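Local structure of aldolase (Klebsiella pneumoniae, 6VOQ) at residues A[166-169]-A[170-174]. The protein is a zinc-binding protein of the class II aldolase and adducin family, with an AraD-like fold. Residues are numbered along the deposited sequence; the frame is centred on the assembly and turned at random.
Sequences TGSS and LREAT
S168 and S169, in the turn that leaves strand 162-167, meet E172 in the first turn of helix 170-190. The backbone N of S168 gives a short, nearly straight hydrogen bond to E172 OE1 (2.6 Å, N-H...O 169°), meeting that oxygen close to the line of its C-O bond. S168 OG lies 2.9 Å from the same E172 OE1, a weak contact. S169 is the N-cap: its OG takes the amide hydrogen of E172 N across 3.1 Å, while its carbonyl O receives A173 N at 2.9 Å, the first i to i+4 bond of the helix. With chi1 72°, S169 OG sits between its own backbone N and carbonyl carbon, facing the open amide of E172. E172 sends CG away from its backbone N (chi1 -154°) and bends at chi2, carrying the carboxylate back over the turn. OE1 stands 4.2 Å from S169 N and bonds one residue earlier, so the pair falls short of a classical capping box. G167 CA lies 3.2 Å from E172 OE1, close beside the carboxylate, and A173 CB lies against G167 N. One turn on, T174 OG1 and T174 N reach L170 O from opposite faces of its carbonyl plane, the hydroxyl at 2.7 Å. Further out, the serine turn joins the sheet strand that follows zinc ligand H161 to a helix whose L170, A173 and T174 face packs on V93, next to zinc ligand H94; T174 also meets I14 and L18 of helix 4-20, and T166 OG1 is held by N154 O. An acidic side chain at this helix start is probably favoured by the helix dipole. E172 works in both directions: its amide N is capped by S169 OG and its carboxylate accepts S168 N, tying the strand's end to the helix's first turn.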
ATOM      1  N   THR A 166      20.308  11.196  -7.502  1.00 22.22           N
ATOM      2  CA  THR A 166      20.825  11.347  -8.859  1.00 29.63           C
ATOM      3  C   THR A 166      20.935   9.996  -9.553  1.00 29.27           C
ATOM      4  O   THR A 166      20.809   8.931  -8.944  1.00 25.83           O
ATOM      5  CB  THR A 166      22.198  12.029  -8.889  1.00 29.18           C
ATOM      6  OG1 THR A 166      23.204  11.080  -8.521  1.00 28.58           O
ATOM      7  CG2 THR A 166      22.248  13.239  -7.956  1.00 25.77           C
ATOM      8  N   GLY A 167      21.174  10.059 -10.854  1.00 31.07           N
ATOM      9  CA  GLY A 167      21.373   8.862 -11.642  1.00 25.33           C
ATOM     10  C   GLY A 167      21.904   9.212 -13.011  1.00 32.97           C
ATOM     11  O   GLY A 167      21.917  10.381 -13.417  1.00 33.45           O
ATOM     12  N   SER A 168      22.350   8.174 -13.723  1.00 34.82           N
ATOM     13  CA  SER A 168      22.853   8.328 -15.084  1.00 37.46           C
ATOM     14  C   SER A 168      21.732   8.431 -16.106  1.00 36.02           C
ATOM     15  O   SER A 168      22.008   8.701 -17.279  1.00 40.60           O
ATOM     16  CB  SER A 168      23.769   7.156 -15.444  1.00 37.64           C
ATOM     17  OG  SER A 168      23.106   5.913 -15.260  1.00 42.89           O
ATOM     18  N   SER A 169      20.494   8.194 -15.684  1.00 34.93           N
ATOM     19  CA  SER A 169      19.301   8.428 -16.480  1.00 33.27           C
ATOM     20  C   SER A 169      18.149   8.635 -15.507  1.00 37.61           C
ATOM     21  O   SER A 169      18.307   8.468 -14.296  1.00 44.64           O
ATOM     22  CB  SER A 169      19.038   7.263 -17.437  1.00 32.78           C
ATOM     23  OG  SER A 169      18.580   6.123 -16.736  1.00 38.82           O
ATOM     24  N   LEU A 170      16.977   9.008 -16.031  1.00 36.13           N
ATOM     25  CA  LEU A 170      15.828   9.147 -15.143  1.00 34.66           C
ATOM     26  C   LEU A 170      15.406   7.800 -14.569  1.00 34.88           C
ATOM     27  O   LEU A 170      15.072   7.708 -13.384  1.00 37.18           O
ATOM     28  CB  LEU A 170      14.656   9.813 -15.855  1.00 30.65           C
ATOM     29  CG  LEU A 170      13.503  10.222 -14.920  1.00 31.11           C
ATOM     30  CD1 LEU A 170      13.998  11.083 -13.737  1.00 29.26           C
ATOM     31  CD2 LEU A 170      12.408  10.943 -15.680  1.00 31.89           C
ATOM     32  N   ARG A 171      15.427   6.741 -15.377  1.00 33.09           N
ATOM     33  CA  ARG A 171      15.024   5.445 -14.842  1.00 38.21           C
ATOM     34  C   ARG A 171      16.019   4.943 -13.803  1.00 39.04           C
ATOM     35  O   ARG A 171      15.626   4.316 -12.815  1.00 44.21           O
ATOM     36  CB  ARG A 171      14.859   4.416 -15.961  1.00 43.78           C
ATOM     37  CG  ARG A 171      14.341   3.071 -15.449  1.00 55.24           C
ATOM     38  CD  ARG A 171      13.602   2.285 -16.519  1.00 79.54           C
ATOM     39  NE  ARG A 171      12.372   2.939 -16.965  1.00 90.16           N
ATOM     40  CZ  ARG A 171      11.242   2.966 -16.263  1.00 89.04           C
ATOM     41  NH1 ARG A 171      11.181   2.385 -15.067  1.00 77.32           N
ATOM     42  NH2 ARG A 171      10.171   3.578 -16.758  1.00 92.33           N
ATOM     43  N   GLU A 172      17.313   5.198 -14.011  1.00 36.87           N
ATOM     44  CA  GLU A 172      18.307   4.756 -13.042  1.00 31.70           C
ATOM     45  C   GLU A 172      18.198   5.555 -11.749  1.00 33.99           C
ATOM     46  O   GLU A 172      18.334   4.996 -10.653  1.00 35.94           O
ATOM     47  CB  GLU A 172      19.706   4.868 -13.641  1.00 53.55           C
ATOM     48  CG  GLU A 172      20.721   3.903 -13.036  1.00 71.71           C
ATOM     49  CD  GLU A 172      21.901   4.616 -12.374  1.00 80.80           C
ATOM     50  OE1 GLU A 172      22.025   5.852 -12.518  1.00 77.89           O
ATOM     51  OE2 GLU A 172      22.707   3.933 -11.704  1.00 86.95           O
ATOM     52  N   ALA A 173      17.940   6.859 -11.854  1.00 28.68           N
ATOM     53  CA  ALA A 173      17.710   7.662 -10.659  1.00 30.92           C
ATOM     54  C   ALA A 173      16.441   7.218  -9.943  1.00 31.92           C
ATOM     55  O   ALA A 173      16.391   7.197  -8.707  1.00 34.27           O
ATOM     56  CB  ALA A 173      17.644   9.147 -11.027  1.00 23.37           C
ATOM     57  N   THR A 174      15.412   6.831 -10.701  1.00 26.74           N
ATOM     58  CA  THR A 174      14.196   6.322 -10.079  1.00 29.03           C
ATOM     59  C   THR A 174      14.450   4.993  -9.380  1.00 33.14           C
ATOM     60  O   THR A 174      13.945   4.757  -8.276  1.00 31.57           O
ATOM     61  CB  THR A 174      13.108   6.169 -11.128  1.00 34.13           C
ATOM     62  OG1 THR A 174      12.934   7.422 -11.799  1.00 36.68           O
ATOM     63  CG2 THR A 174      11.816   5.747 -10.479  1.00 28.78           C
TER